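Local coordinates for protein glycerol-3-phosphate dehydrogenase [NAD(+)] (Dunaliella salina, PDB 6IUY) that converts dihydroxyacetone phosphate directly to glycerol, pairing an NAD-dependent glycerol-3-phosphate dehydrogenase with a haloacid dehalogenase-type phosphatase domain, at residues F40-T45 with E137-I142; F129-G134 with S186-R191. All blocks are in the same frame, centred on the assembly; numbering follows the deposited sequence.

In the fold
Both contacts lie in the haloacid dehalogenase-like phosphatase part of the chain, their centres about 12 Å apart, and they pack against opposite sides of its parallel sheet. Their segments alternate along the sequence: the loop 40-45, strand 127-131 with its turn, helix 136-145, then helix 184-195. Interaction 1 sets the metal-binding loop on helix 136-145; interaction 2 packs strand 127-131 against helix 184-195. The two meet where neighbouring strands 37-40 and 127-131 pair, with probable hydrogen bonds from Phe-40 N to Phe-129 O (2.6 Å) and from Ile-131 N to Phe-40 O (2.9 Å). The loop after strand 37-40 carries magnesium ligands, and the two helices cover opposite faces of the sheet next to it.

Interaction 1 of 2, residues F40-T45 with E137-I142; sequences FDVDRT and EMALPI. With MG (magnesium ion), chain F.
Val-42 reaches across to Ala-139 and Ile-142, and its short side chain supplies the loop's whole share of the contact. From CA the bond to CB already heads for the helix, and at CB the chain forks. The CG1 branch, anti to the backbone N (chi1 169°), runs to Ile-142 CD1 at 3.7 Å. The CG2 branch faces Ala-139 CB at 4.1 Å, and it also packs on Ser-132 CB. Ile-142 meets the valine with the methyl at the end of its long arm, which the extended chi2 (171°) holds out from the helix, and the two side chains cross obliquely. The loop carries Asp-41, Asp-43 and Thr-45, consistent with the DxDx(T/V) signature of haloacid dehalogenase-type enzymes, and Val-42 is the residue between the two aspartates. Asp-41 OD2 and the main-chain Asp-43 O each bind magnesium at 2.1 Å, and Asp-206 adds a further ligand. Asp-41 OD1 makes a salt bridge with Lys-185, while Asp-43 OD2 accepts a hydrogen bond from Ser-51 N. Thr-45 N donates to Val-42 O over 3.3 Å, closing a type II beta turn with Asp-43 and Arg-44 at its corners.

Interaction 2 of 2, residues F129-G134 with S186-R191; sequences FLISGG and SRAIER
No flat group takes part where Ile-131 meets Ala-188 and Ile-189: neither a ring face nor an edge enters the contact, which is aliphatic throughout. Phe-154 on the adjoining strand 153-154 touches both Ala-188 and Phe-129. Ile-131 leans from the strand toward the helix and splits at CB. Its CG2 methyl lies 4.0 Å from Ala-188 CB, while the longer arm, extended at chi2 (-179°), carries CD1 to Ile-189 CG1 at 3.8 Å. That same CD1 also comes within 4.1 Å of Ala-188 CB, so the alanine methyl is touched by both branches of the isoleucine. The two isoleucine side chains lie at about a right angle, the end of one against the middle of the other. The contact is buried, and no hydrogen bond joins the segments. Further on, the chain makes an ST turn, in which Ser-132 OG accepts from Gly-134 N over 2.8 Å (N-H...O angle 156°). Just before the helical segment, Lys-185 sends NZ to Ile-131 O in a weak hydrogen bond. A serine just after Ile-131 and a lysine at the start of this helix agree with motifs II and III of the haloacid dehalogenase fold, a Rossmann-like sheet with helices on both faces; Ile-131 itself lies about 10 Å from the magnesium, side chain to ion.

Interaction 1 of 2, residues F40-T45 with E137-I142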
ATOM      1  N   PHE A  40     -27.210 -33.376  -1.837  1.00 50.74           N
ATOM      2  CA  PHE A  40     -27.573 -34.754  -1.542  1.00 53.64           C
ATOM      3  C   PHE A  40     -28.966 -34.831  -0.927  1.00 56.39           C
ATOM      4  O   PHE A  40     -29.287 -34.083   0.006  1.00 52.90           O
ATOM      5  CB  PHE A  40     -26.565 -35.406  -0.590  1.00 52.72           C
ATOM      6  CG  PHE A  40     -25.258 -35.777  -1.234  1.00 54.83           C
ATOM      7  CD1 PHE A  40     -24.320 -34.803  -1.549  1.00 51.93           C
ATOM      8  CD2 PHE A  40     -24.946 -37.103  -1.486  1.00 54.77           C
ATOM      9  CE1 PHE A  40     -23.108 -35.144  -2.132  1.00 55.26           C
ATOM     10  CE2 PHE A  40     -23.739 -37.455  -2.070  1.00 55.82           C
ATOM     11  CZ  PHE A  40     -22.816 -36.475  -2.395  1.00 59.43           C
ATOM     12  N   ASP A  41     -29.782 -35.745  -1.440  1.00 56.72           N
ATOM     13  CA  ASP A  41     -31.022 -36.099  -0.766  1.00 55.90           C
ATOM     14  C   ASP A  41     -30.621 -36.879   0.466  1.00 57.41           C
ATOM     15  O   ASP A  41     -29.586 -37.534   0.452  1.00 62.05           O
ATOM     16  CB  ASP A  41     -31.938 -36.925  -1.670  1.00 60.70           C
ATOM     17  CG  ASP A  41     -33.183 -37.433  -0.945  1.00 62.62           C
ATOM     18  OD1 ASP A  41     -33.956 -36.614  -0.390  1.00 62.12           O
ATOM     19  OD2 ASP A  41     -33.368 -38.662  -0.919  1.00 62.85           O
ATOM     20  N   VAL A  42     -31.408 -36.794   1.537  1.00 57.68           N
ATOM     21  CA  VAL A  42     -31.117 -37.541   2.757  1.00 56.87           C
ATOM     22  C   VAL A  42     -31.586 -38.992   2.670  1.00 62.37           C
ATOM     23  O   VAL A  42     -30.775 -39.931   2.647  1.00 58.61           O
ATOM     24  CB  VAL A  42     -31.776 -36.882   3.980  1.00 56.50           C
ATOM     25  CG1 VAL A  42     -31.702 -37.798   5.184  1.00 56.45           C
ATOM     26  CG2 VAL A  42     -31.109 -35.558   4.284  1.00 59.17           C
ATOM     27  N   ASP A  43     -32.905 -39.159   2.598  1.00 64.48           N
ATOM     28  CA  ASP A  43     -33.549 -40.472   2.638  1.00 62.82           C
ATOM     29  C   ASP A  43     -33.175 -41.417   1.493  1.00 60.80           C
ATOM     30  O   ASP A  43     -33.581 -41.229   0.342  1.00 60.98           O
ATOM     31  CB  ASP A  43     -35.066 -40.285   2.679  1.00 69.12           C
ATOM     32  CG  ASP A  43     -35.524 -39.588   3.945  1.00 67.95           C
ATOM     33  OD1 ASP A  43     -35.838 -38.377   3.890  1.00 73.14           O
ATOM     34  OD2 ASP A  43     -35.542 -40.251   5.001  1.00 65.64           O
ATOM     35  N   ARG A  44     -32.396 -42.436   1.856  1.00 60.87           N
ATOM     36  CA  ARG A  44     -31.953 -43.535   0.988  1.00 67.94           C
ATOM     37  C   ARG A  44     -30.865 -43.155  -0.022  1.00 67.42           C
ATOM     38  O   ARG A  44     -30.532 -43.954  -0.905  1.00 62.95           O
ATOM     39  CB  ARG A  44     -33.145 -44.159   0.257  1.00 65.42           C
ATOM     40  CG  ARG A  44     -34.019 -45.016   1.161  1.00 67.44           C
ATOM     41  CD  ARG A  44     -35.150 -45.666   0.368  1.00 79.18           C
ATOM     42  NE  ARG A  44     -36.355 -45.875   1.169  1.00 77.98           N
ATOM     43  CZ  ARG A  44     -37.209 -44.907   1.490  1.00 81.20           C
ATOM     44  NH1 ARG A  44     -36.986 -43.660   1.089  1.00 76.41           N
ATOM     45  NH2 ARG A  44     -38.283 -45.183   2.219  1.00 85.77           N
ATOM     46  N   THR A  45     -30.290 -41.959   0.115  1.00 64.98           N
ATOM     47  CA  THR A  45     -29.079 -41.649  -0.640  1.00 63.05           C
ATOM     48  C   THR A  45     -27.918 -41.426   0.326  1.00 63.77           C
ATOM     49  O   THR A  45     -26.807 -41.892   0.086  1.00 66.85           O
ATOM     50  CB  THR A  45     -29.246 -40.419  -1.546  1.00 62.39           C
ATOM     51  OG1 THR A  45     -28.863 -39.240  -0.832  1.00 65.62           O
ATOM     52  CG2 THR A  45     -30.675 -40.304  -2.032  1.00 59.25           C
ATOM     53  N   GLU A 137     -35.544 -32.023  11.745  1.00 57.04           N
ATOM     54  CA  GLU A 137     -35.082 -32.595  13.004  1.00 54.01           C
ATOM     55  C   GLU A 137     -34.276 -33.881  12.799  1.00 56.24           C
ATOM     56  O   GLU A 137     -33.581 -34.347  13.709  1.00 55.90           O
ATOM     57  CB  GLU A 137     -36.278 -32.867  13.924  1.00 58.19           C
ATOM     58  CG  GLU A 137     -37.030 -31.623  14.381  1.00 52.51           C
ATOM     59  CD  GLU A 137     -38.101 -31.183  13.405  1.00 58.67           C
ATOM     60  OE1 GLU A 137     -38.235 -31.813  12.338  1.00 60.80           O
ATOM     61  OE2 GLU A 137     -38.817 -30.202  13.705  1.00 61.85           O
ATOM     62  N   MET A 138     -34.378 -34.454  11.604  1.00 56.43           N
ATOM     63  CA  MET A 138     -33.676 -35.693  11.281  1.00 58.18           C
ATOM     64  C   MET A 138     -32.421 -35.436  10.443  1.00 59.04           C
ATOM     65  O   MET A 138     -31.429 -36.177  10.530  1.00 55.50           O
ATOM     66  CB  MET A 138     -34.610 -36.644  10.529  1.00 60.48           C
ATOM     67  CG  MET A 138     -35.989 -36.790  11.160  1.00 64.71           C
ATOM     68  SD  MET A 138     -35.936 -37.754  12.675  1.00 78.14           S
ATOM     69  CE  MET A 138     -35.236 -39.259  12.017  1.00 69.62           C
ATOM     70  N   ALA A 139     -32.485 -34.394   9.615  1.00 55.65           N
ATOM     71  CA  ALA A 139     -31.397 -34.075   8.697  1.00 59.61           C
ATOM     72  C   ALA A 139     -30.247 -33.358   9.397  1.00 57.80           C
ATOM     73  O   ALA A 139     -29.108 -33.431   8.932  1.00 60.42           O
ATOM     74  CB  ALA A 139     -31.907 -33.227   7.538  1.00 53.04           C
ATOM     75  N   LEU A 140     -30.535 -32.671  10.504  1.00 51.31           N
ATOM     76  CA  LEU A 140     -29.527 -31.816  11.128  1.00 56.77           C
ATOM     77  C   LEU A 140     -28.445 -32.614  11.838  1.00 56.01           C
ATOM     78  O   LEU A 140     -27.288 -32.211  11.829  1.00 57.71           O
ATOM     79  CB  LEU A 140     -30.169 -30.812  12.097  1.00 53.62           C
ATOM     80  CG  LEU A 140     -30.863 -29.644  11.383  1.00 52.20           C
ATOM     81  CD1 LEU A 140     -31.417 -28.615  12.360  1.00 56.76           C
ATOM     82  CD2 LEU A 140     -29.905 -28.983  10.419  1.00 51.37           C
ATOM     83  N   PRO A 141     -28.806 -33.749  12.456  1.00 59.55           N
ATOM     84  CA  PRO A 141     -27.728 -34.553  13.052  1.00 53.89           C
ATOM     85  C   PRO A 141     -26.847 -35.147  11.968  1.00 59.34           C
ATOM     86  O   PRO A 141     -25.626 -35.206  12.117  1.00 63.08           O
ATOM     87  CB  PRO A 141     -28.474 -35.649  13.820  1.00 58.79           C
ATOM     88  CG  PRO A 141     -29.857 -35.076  14.070  1.00 60.57           C
ATOM     89  CD  PRO A 141     -30.146 -34.217  12.860  1.00 61.44           C
ATOM     90  N   ILE A 142     -27.461 -35.573  10.874  1.00 56.68           N
ATOM     91  CA  ILE A 142     -26.696 -36.075   9.748  1.00 58.62           C
ATOM     92  C   ILE A 142     -25.813 -34.962   9.180  1.00 57.37           C
ATOM     93  O   ILE A 142     -24.657 -35.205   8.840  1.00 61.38           O
ATOM     94  CB  ILE A 142     -27.605 -36.637   8.634  1.00 59.30           C
ATOM     95  CG1 ILE A 142     -28.497 -37.753   9.179  1.00 61.14           C
ATOM     96  CG2 ILE A 142     -26.766 -37.161   7.475  1.00 53.43           C
ATOM     97  CD1 ILE A 142     -29.556 -38.201   8.206  1.00 64.41           C
TER
HETATM   98 MG    MG F 704     -34.867 -40.196  -0.957  1.00 59.38          MG

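Interaction 2 of 2, residues F129-G134 with S186-R191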
ATOM      1  N   PHE A 129     -24.568 -29.597  -0.092  1.00 52.51           N
ATOM      2  CA  PHE A 129     -25.873 -29.339   0.499  1.00 52.97           C
ATOM      3  C   PHE A 129     -26.666 -30.626   0.728  1.00 51.94           C
ATOM      4  O   PHE A 129     -26.580 -31.585  -0.049  1.00 51.98           O
ATOM      5  CB  PHE A 129     -26.700 -28.414  -0.390  1.00 49.29           C
ATOM      6  CG  PHE A 129     -26.124 -27.052  -0.556  1.00 50.54           C
ATOM      7  CD1 PHE A 129     -26.558 -26.007   0.247  1.00 51.07           C
ATOM      8  CD2 PHE A 129     -25.170 -26.799  -1.532  1.00 47.91           C
ATOM      9  CE1 PHE A 129     -26.043 -24.742   0.092  1.00 50.95           C
ATOM     10  CE2 PHE A 129     -24.649 -25.539  -1.690  1.00 50.58           C
ATOM     11  CZ  PHE A 129     -25.082 -24.506  -0.874  1.00 50.62           C
ATOM     12  N   LEU A 130     -27.445 -30.633   1.799  1.00 52.89           N
ATOM     13  CA  LEU A 130     -28.531 -31.582   1.938  1.00 51.65           C
ATOM     14  C   LEU A 130     -29.843 -30.902   1.523  1.00 52.41           C
ATOM     15  O   LEU A 130     -30.146 -29.790   1.980  1.00 49.22           O
ATOM     16  CB  LEU A 130     -28.614 -32.093   3.375  1.00 48.40           C
ATOM     17  CG  LEU A 130     -27.325 -32.684   3.929  1.00 46.67           C
ATOM     18  CD1 LEU A 130     -27.489 -33.101   5.370  1.00 48.72           C
ATOM     19  CD2 LEU A 130     -26.896 -33.862   3.089  1.00 53.59           C
ATOM     20  N   ILE A 131     -30.606 -31.553   0.646  1.00 51.31           N
ATOM     21  CA  ILE A 131     -31.954 -31.089   0.297  1.00 48.66           C
ATOM     22  C   ILE A 131     -32.943 -32.244   0.460  1.00 53.27           C
ATOM     23  O   ILE A 131     -32.842 -33.256  -0.232  1.00 53.03           O
ATOM     24  CB  ILE A 131     -32.038 -30.542  -1.142  1.00 51.11           C
ATOM     25  CG1 ILE A 131     -30.971 -29.475  -1.392  1.00 47.23           C
ATOM     26  CG2 ILE A 131     -33.427 -29.976  -1.417  1.00 52.78           C
ATOM     27  CD1 ILE A 131     -31.011 -28.878  -2.803  1.00 45.78           C
ATOM     28  N   SER A 132     -33.886 -32.088   1.388  1.00 53.16           N
ATOM     29  CA  SER A 132     -34.757 -33.182   1.787  1.00 54.07           C
ATOM     30  C   SER A 132     -36.208 -32.729   1.896  1.00 59.57           C
ATOM     31  O   SER A 132     -36.498 -31.554   2.134  1.00 56.60           O
ATOM     32  CB  SER A 132     -34.281 -33.781   3.114  1.00 56.22           C
ATOM     33  OG  SER A 132     -35.333 -34.422   3.817  1.00 53.85           O
ATOM     34  N   GLY A 133     -37.119 -33.674   1.694  1.00 59.30           N
ATOM     35  CA  GLY A 133     -38.539 -33.401   1.792  1.00 54.40           C
ATOM     36  C   GLY A 133     -39.050 -33.948   3.102  1.00 54.39           C
ATOM     37  O   GLY A 133     -40.242 -33.902   3.402  1.00 57.04           O
ATOM     38  N   GLY A 134     -38.129 -34.475   3.891  1.00 55.60           N
ATOM     39  CA  GLY A 134     -38.479 -35.040   5.178  1.00 59.15           C
ATOM     40  C   GLY A 134     -38.417 -34.016   6.295  1.00 55.40           C
ATOM     41  O   GLY A 134     -38.699 -32.831   6.088  1.00 53.01           O
ATOM     42  N   SER A 186     -36.160 -28.382  -6.680  1.00 56.02           N
ATOM     43  CA  SER A 186     -35.736 -27.520  -7.767  1.00 54.34           C
ATOM     44  C   SER A 186     -35.728 -26.074  -7.281  1.00 56.47           C
ATOM     45  O   SER A 186     -34.848 -25.303  -7.645  1.00 58.86           O
ATOM     46  CB  SER A 186     -36.639 -27.677  -8.997  1.00 56.83           C
ATOM     47  OG  SER A 186     -37.849 -26.945  -8.872  1.00 63.16           O
ATOM     48  N   ARG A 187     -36.696 -25.714  -6.441  1.00 58.50           N
ATOM     49  CA  ARG A 187     -36.760 -24.352  -5.899  1.00 62.02           C
ATOM     50  C   ARG A 187     -35.609 -24.078  -4.926  1.00 54.89           C
ATOM     51  O   ARG A 187     -35.010 -23.003  -4.957  1.00 58.05           O
ATOM     52  CB  ARG A 187     -38.115 -24.098  -5.220  1.00 55.24           C
ATOM     53  CG  ARG A 187     -39.244 -23.865  -6.225  1.00 67.99           C
ATOM     54  CD  ARG A 187     -40.614 -23.599  -5.585  1.00 73.94           C
ATOM     55  NE  ARG A 187     -41.655 -23.476  -6.612  1.00 83.19           N
ATOM     56  CZ  ARG A 187     -42.890 -23.018  -6.402  1.00 85.05           C
ATOM     57  NH1 ARG A 187     -43.265 -22.625  -5.188  1.00 80.07           N
ATOM     58  NH2 ARG A 187     -43.753 -22.948  -7.413  1.00 75.01           N
ATOM     59  N   ALA A 188     -35.302 -25.050  -4.076  1.00 46.52           N
ATOM     60  CA  ALA A 188     -34.149 -24.950  -3.190  1.00 51.40           C
ATOM     61  C   ALA A 188     -32.851 -24.803  -3.980  1.00 54.29           C
ATOM     62  O   ALA A 188     -31.932 -24.128  -3.536  1.00 51.14           O
ATOM     63  CB  ALA A 188     -34.063 -26.160  -2.280  1.00 49.36           C
ATOM     64  N   ILE A 189     -32.764 -25.443  -5.144  1.00 54.48           N
ATOM     65  CA  ILE A 189     -31.566 -25.307  -5.964  1.00 54.79           C
ATOM     66  C   ILE A 189     -31.530 -23.918  -6.594  1.00 54.77           C
ATOM     67  O   ILE A 189     -30.462 -23.325  -6.727  1.00 53.53           O
ATOM     68  CB  ILE A 189     -31.476 -26.403  -7.042  1.00 52.34           C
ATOM     69  CG1 ILE A 189     -30.821 -27.648  -6.445  1.00 53.52           C
ATOM     70  CG2 ILE A 189     -30.647 -25.941  -8.222  1.00 53.53           C
ATOM     71  CD1 ILE A 189     -30.509 -28.711  -7.451  1.00 51.06           C
ATOM     72  N   GLU A 190     -32.700 -23.383  -6.937  1.00 54.80           N
ATOM     73  CA  GLU A 190     -32.797 -22.032  -7.492  1.00 51.68           C
ATOM     74  C   GLU A 190     -32.358 -20.952  -6.507  1.00 52.99           C
ATOM     75  O   GLU A 190     -31.815 -19.919  -6.902  1.00 55.93           O
ATOM     76  CB  GLU A 190     -34.226 -21.745  -7.939  1.00 55.45           C
ATOM     77  CG  GLU A 190     -34.521 -22.125  -9.378  1.00 60.23           C
ATOM     78  CD  GLU A 190     -36.011 -22.093  -9.696  1.00 69.18           C
ATOM     79  OE1 GLU A 190     -36.816 -21.891  -8.759  1.00 69.42           O
ATOM     80  OE2 GLU A 190     -36.377 -22.274 -10.877  1.00 71.26           O
ATOM     81  N   ARG A 191     -32.612 -21.188  -5.226  1.00 52.61           N
ATOM     82  CA  ARG A 191     -32.251 -20.233  -4.190  1.00 50.56           C
ATOM     83  C   ARG A 191     -30.748 -20.261  -3.953  1.00 52.65           C
ATOM     84  O   ARG A 191     -30.116 -19.218  -3.765  1.00 48.54           O
ATOM     85  CB  ARG A 191     -33.000 -20.540  -2.903  1.00 51.99           C
ATOM     86  CG  ARG A 191     -34.499 -20.400  -3.040  1.00 55.41           C
ATOM     87  CD  ARG A 191     -35.057 -19.646  -1.857  1.00 61.72           C
ATOM     88  NE  ARG A 191     -35.264 -20.514  -0.710  1.00 59.56           N
ATOM     89  CZ  ARG A 191     -34.972 -20.174   0.539  1.00 61.15           C
ATOM     90  NH1 ARG A 191     -34.437 -18.982   0.797  1.00 56.70           N
ATOM     91  NH2 ARG A 191     -35.205 -21.033   1.529  1.00 56.91           N
TER